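Enoyl-CoA hydratase (Mycobacterium tuberculosis, PDB 5KJP) probably catalyses the reversible hydration of trans-2-enoyl-CoA thioesters to 3-hydroxyacyl-CoA, a step of fatty acid oxidation, as a member of the crotonase superfamily. Local coordinates at residues 26-31 and 61-66; 105-110 and 125-130. One frame throughout, in Å; residues are numbered along the deposited sequence.

Interaction 1: 26-31 and 61-66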
loop_
_atom_site.group_PDB
_atom_site.type_symbol
_atom_site.label_atom_id
_atom_site.label_comp_id
_atom_site.label_asym_id
_atom_site.label_seq_id
_atom_site.Cartn_x
_atom_site.Cartn_y
_atom_site.Cartn_z
ATOM N N LEU A 26 8.528 26.505 -9.984
ATOM C CA LEU A 26 8.796 27.356 -8.837
ATOM C C LEU A 26 9.724 26.642 -7.859
ATOM O O LEU A 26 9.357 25.618 -7.284
ATOM C CB LEU A 26 7.496 27.758 -8.138
ATOM C CG LEU A 26 7.673 28.944 -7.176
ATOM C CD1 LEU A 26 7.957 30.222 -7.972
ATOM C CD2 LEU A 26 6.476 29.119 -6.240
ATOM N N ILE A 27 10.927 27.173 -7.671
ATOM C CA ILE A 27 11.860 26.578 -6.712
ATOM C C ILE A 27 11.800 27.315 -5.375
ATOM O O ILE A 27 12.090 28.513 -5.291
ATOM C CB ILE A 27 13.299 26.585 -7.240
ATOM C CG1 ILE A 27 13.353 25.916 -8.619
ATOM C CG2 ILE A 27 14.236 25.888 -6.247
ATOM C CD1 ILE A 27 14.719 25.960 -9.247
ATOM N N ILE A 28 11.419 26.575 -4.341
ATOM C CA ILE A 28 11.199 27.115 -3.003
ATOM C C ILE A 28 12.277 26.584 -2.069
ATOM O O ILE A 28 12.418 25.369 -1.901
ATOM C CB ILE A 28 9.810 26.719 -2.455
ATOM C CG1 ILE A 28 8.716 27.031 -3.485
ATOM C CG2 ILE A 28 9.539 27.406 -1.115
ATOM C CD1 ILE A 28 7.430 26.243 -3.275
ATOM N N THR A 29 13.038 27.491 -1.467
ATOM C CA THR A 29 14.156 27.092 -0.623
ATOM C C THR A 29 14.013 27.617 0.795
ATOM O O THR A 29 13.991 28.833 1.014
ATOM C CB THR A 29 15.487 27.594 -1.213
ATOM O OG1 THR A 29 15.627 27.091 -2.547
ATOM C CG2 THR A 29 16.663 27.128 -0.366
ATOM N N ILE A 30 13.908 26.709 1.762
ATOM C CA ILE A 30 13.943 27.130 3.154
ATOM C C ILE A 30 15.349 27.635 3.449
ATOM O O ILE A 30 16.343 26.958 3.158
ATOM C CB ILE A 30 13.551 26.002 4.129
ATOM C CG1 ILE A 30 12.166 25.451 3.773
ATOM C CG2 ILE A 30 13.573 26.524 5.563
ATOM C CD1 ILE A 30 11.833 24.124 4.472
ATOM N N ASN A 31 15.421 28.836 4.010
ATOM C CA ASN A 31 16.679 29.560 4.126
ATOM C C ASN A 31 16.985 29.921 5.580
ATOM O O ASN A 31 17.086 31.095 5.935
ATOM C CB ASN A 31 16.634 30.822 3.249
ATOM C CG ASN A 31 17.972 31.548 3.182
ATOM O OD1 ASN A 31 19.037 30.931 3.235
ATOM N ND2 ASN A 31 17.918 32.872 3.076
ATOM N N SER A 61 3.733 25.597 -13.348
ATOM C CA SER A 61 3.163 24.261 -13.504
ATOM C C SER A 61 3.507 23.339 -12.336
ATOM O O SER A 61 2.677 22.542 -11.902
ATOM C CB SER A 61 3.638 23.633 -14.815
ATOM O OG SER A 61 3.126 24.345 -15.935
ATOM N N VAL A 62 4.734 23.449 -11.837
ATOM C CA VAL A 62 5.256 22.541 -10.817
ATOM C C VAL A 62 6.112 23.329 -9.830
ATOM O O VAL A 62 6.755 24.311 -10.208
ATOM C CB VAL A 62 6.107 21.396 -11.451
ATOM C CG1 VAL A 62 6.773 20.530 -10.377
ATOM C CG2 VAL A 62 5.256 20.524 -12.373
ATOM N N ALA A 63 6.117 22.914 -8.566
ATOM C CA ALA A 63 7.038 23.489 -7.593
ATOM C C ALA A 63 8.002 22.441 -7.040
ATOM O O ALA A 63 7.689 21.247 -6.995
ATOM C CB ALA A 63 6.280 24.139 -6.460
ATOM N N ILE A 64 9.177 22.905 -6.631
ATOM C CA ILE A 64 10.134 22.079 -5.912
ATOM C C ILE A 64 10.432 22.724 -4.571
ATOM O O ILE A 64 10.729 23.924 -4.500
ATOM C CB ILE A 64 11.451 21.900 -6.693
ATOM C CG1 ILE A 64 11.188 21.268 -8.065
ATOM C CG2 ILE A 64 12.449 21.077 -5.877
ATOM C CD1 ILE A 64 12.410 21.285 -8.974
ATOM N N LEU A 65 10.330 21.936 -3.509
ATOM C CA LEU A 65 10.670 22.409 -2.172
ATOM C C LEU A 65 11.988 21.797 -1.719
ATOM O O LEU A 65 12.171 20.580 -1.777
ATOM C CB LEU A 65 9.564 22.070 -1.174
ATOM C CG LEU A 65 9.907 22.321 0.302
ATOM C CD1 LEU A 65 10.124 23.820 0.568
ATOM C CD2 LEU A 65 8.821 21.757 1.205
ATOM N N THR A 66 12.903 22.638 -1.258
ATOM C CA THR A 66 14.193 22.148 -0.810
ATOM C C THR A 66 14.688 22.980 0.375
ATOM O O THR A 66 14.162 24.056 0.647
ATOM C CB THR A 66 15.223 22.165 -1.976
ATOM O OG1 THR A 66 16.322 21.298 -1.670
ATOM C CG2 THR A 66 15.724 23.583 -2.266
#
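Leu26 to Ile30 and Val62 to Thr66 pair as neighbouring parallel strands in the main sheet of the subunit, a buried backbone contact. Five hydrogen bonds zip the pair: Leu26 and Ile28 each use both N and O, and Ile30 adds its N. The bond from Ile28 N to Ile64 O, at 2.7 Å, meets the oxygen almost head-on, with a C=O...N angle of 179°. Leu26 O also receives a CA-H...O contact from Ala63 CA at 3.2 Å. Strand 25-30, helix 41-56 and strand 62-67 form a beta-alpha-beta unit, part of the spiral crotonase core, and the helix packs on the face that carries Leu26, Ile28, Ala63 and Leu65. On that face Ile28 spreads its branches: CD1 reaches Ala63 CB at 4.0 Å, while CG2, held anti to the backbone N, meets Leu65 CD1 at 4.0 Å. The same Leu65 methyl touches Ile30 CG1. On the other face, shared with Ile27 and Ile64, the side chains of Thr29 and Thr66 run alongside each other in the same direction, with Thr29 OG1 3.5 Å from the methyl CG2 of Thr66. Thr66 turns its own hydroxyl to Ala108 O in the next strand.

Interaction 2: 105-110 and 125-130; sequences LIAAVE and DLIVAA
Ile106 lays its two branches over different neighbours on the adjacent strand: CG1 touches Leu126 CD1 at 4.1 Å, and CG2 meets Val128 CG2 at 4.0 Å. The split follows from a chi1 of -58°, which sets CG1 beside the backbone N and turns CG2 toward the carbonyl side, further along the strand. Val109 works the other face, its CG2 against Ile127 CG2 and its CB 4.0 Å from Ala129 CB. Between these two layers the strands run parallel, and the bond from Val109 N to Val128 O is nearly straight (N-H...O 173°). The start of the pairing is different. Leu105 O takes two donors, Asp125 N at 2.8 Å and the more distant Leu126 N at 3.3 Å, while Leu105 N gives its hydrogen to Asp125 OD2 at 2.8 Å on the anti side of the carboxylate. Asp125 thus grips Leu105 through both backbone and side chain, and OD2 also forms a salt bridge with Lys216, which probably stabilises the buried negative charge. At the far end Glu110 bends at chi2 (-86°), bringing its carboxylate to Ala130, with OE1 3.2 Å from Ala130 CB; OE1 is hydrogen-bonded to Gly191 N and OE2 to Ala193 N. Both are interior strands of the main sheet of the crotonase fold. Helix 193-205 packs on the face of Ile106, Ala108, Leu126 and Val128, and Phe135 of strand 134-136 on that of Val109, Ile127 and Ala129; strands 62-67 and 186-188 flank the pair in the sheet.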
loop_
_atom_site.group_PDB
_atom_site.type_symbol
_atom_site.label_atom_id
_atom_site.label_comp_id
_atom_site.label_asym_id
_atom_site.label_seq_id
_atom_site.Cartn_x
_atom_site.Cartn_y
_atom_site.Cartn_z
ATOM N N LEU A 105 3.966 19.072 -6.469
ATOM C CA LEU A 105 5.048 19.529 -5.623
ATOM C C LEU A 105 6.050 18.404 -5.423
ATOM O O LEU A 105 5.688 17.293 -5.026
ATOM C CB LEU A 105 4.510 20.007 -4.273
ATOM C CG LEU A 105 5.549 20.399 -3.225
ATOM C CD1 LEU A 105 6.385 21.604 -3.679
ATOM C CD2 LEU A 105 4.850 20.672 -1.898
ATOM N N ILE A 106 7.310 18.706 -5.697
ATOM C CA ILE A 106 8.402 17.765 -5.490
ATOM C C ILE A 106 9.266 18.237 -4.327
ATOM O O ILE A 106 9.662 19.402 -4.291
ATOM C CB ILE A 106 9.287 17.645 -6.752
ATOM C CG1 ILE A 106 8.455 17.196 -7.956
ATOM C CG2 ILE A 106 10.465 16.699 -6.502
ATOM C CD1 ILE A 106 9.073 17.579 -9.296
ATOM N N ALA A 107 9.555 17.350 -3.378
ATOM C CA ALA A 107 10.520 17.683 -2.333
ATOM C C ALA A 107 11.914 17.194 -2.729
ATOM O O ALA A 107 12.092 16.020 -3.061
ATOM C CB ALA A 107 10.093 17.080 -0.991
ATOM N N ALA A 108 12.891 18.101 -2.715
ATOM C CA ALA A 108 14.279 17.745 -3.005
ATOM C C ALA A 108 15.080 17.707 -1.712
ATOM O O ALA A 108 15.435 18.752 -1.152
ATOM C CB ALA A 108 14.902 18.733 -3.994
ATOM N N VAL A 109 15.371 16.496 -1.250
ATOM C CA VAL A 109 15.887 16.291 0.100
ATOM C C VAL A 109 17.389 16.014 0.125
ATOM O O VAL A 109 17.871 15.101 -0.544
ATOM C CB VAL A 109 15.152 15.125 0.796
ATOM C CG1 VAL A 109 15.751 14.849 2.186
ATOM C CG2 VAL A 109 13.651 15.426 0.890
ATOM N N GLU A 110 18.099 16.838 0.887
ATOM C CA GLU A 110 19.491 16.612 1.269
ATOM C C GLU A 110 19.534 16.503 2.791
ATOM O O GLU A 110 18.663 17.052 3.482
ATOM C CB GLU A 110 20.405 17.758 0.806
ATOM C CG GLU A 110 20.391 18.069 -0.691
ATOM C CD GLU A 110 21.357 17.212 -1.499
ATOM O OE1 GLU A 110 22.154 16.456 -0.898
ATOM O OE2 GLU A 110 21.326 17.314 -2.746
ATOM N N ASP A 125 4.138 15.614 -3.394
ATOM C CA ASP A 125 3.641 14.486 -4.175
ATOM C C ASP A 125 4.739 13.496 -4.503
ATOM O O ASP A 125 4.499 12.295 -4.628
ATOM C CB ASP A 125 3.014 14.989 -5.467
ATOM C CG ASP A 125 1.932 16.000 -5.214
ATOM O OD1 ASP A 125 0.971 15.658 -4.491
ATOM O OD2 ASP A 125 2.060 17.136 -5.709
ATOM N N LEU A 126 5.941 14.028 -4.666
ATOM C CA LEU A 126 7.079 13.256 -5.124
ATOM C C LEU A 126 8.285 13.656 -4.297
ATOM O O LEU A 126 8.393 14.812 -3.866
ATOM C CB LEU A 126 7.343 13.510 -6.608
ATOM C CG LEU A 126 6.177 13.265 -7.564
ATOM C CD1 LEU A 126 6.490 13.777 -8.952
ATOM C CD2 LEU A 126 5.862 11.776 -7.608
ATOM N N ILE A 127 9.185 12.706 -4.070
ATOM C CA ILE A 127 10.397 12.987 -3.317
ATOM C C ILE A 127 11.641 12.555 -4.083
ATOM O O ILE A 127 11.767 11.403 -4.511
ATOM C CB ILE A 127 10.379 12.289 -1.936
ATOM C CG1 ILE A 127 9.189 12.778 -1.100
ATOM C CG2 ILE A 127 11.707 12.532 -1.201
ATOM C CD1 ILE A 127 8.990 12.016 0.220
ATOM N N VAL A 128 12.548 13.504 -4.266
ATOM C CA VAL A 128 13.891 13.221 -4.743
ATOM C C VAL A 128 14.825 13.384 -3.559
ATOM O O VAL A 128 14.804 14.420 -2.889
ATOM C CB VAL A 128 14.302 14.171 -5.882
ATOM C CG1 VAL A 128 15.745 13.901 -6.312
ATOM C CG2 VAL A 128 13.333 14.023 -7.058
ATOM N N ALA A 129 15.626 12.367 -3.267
ATOM C CA ALA A 129 16.478 12.442 -2.087
ATOM C C ALA A 129 17.914 12.024 -2.377
ATOM O O ALA A 129 18.163 11.067 -3.120
ATOM C CB ALA A 129 15.893 11.583 -0.961
ATOM N N ALA A 130 18.856 12.750 -1.787
ATOM C CA ALA A 130 20.263 12.374 -1.857
ATOM C C ALA A 130 20.467 11.012 -1.206
ATOM O O ALA A 130 19.775 10.666 -0.255
ATOM C CB ALA A 130 21.136 13.428 -1.183
#

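The two interactions show how a parallel sheet can grow from successive chain loops. From the N terminus, strand 25-30 leads into helix 41-56, and interaction 1 closes that loop when 61-66 returns alongside. Only then does the chain reach 105-110; interaction 2 closes a second, shorter loop through strand 112-114 and helix 116-123. The closures follow in series, neither nesting nor crossing. Strands 62-67 and 105-109 are neighbours, so the pairs merge into four consecutive parallel strands: Leu65 N lies 2.7 Å from Ile106 O, a probable hydrogen bond. Strand 17-22 continues the sheet beyond interaction 1, and 186-188 beyond interaction 2.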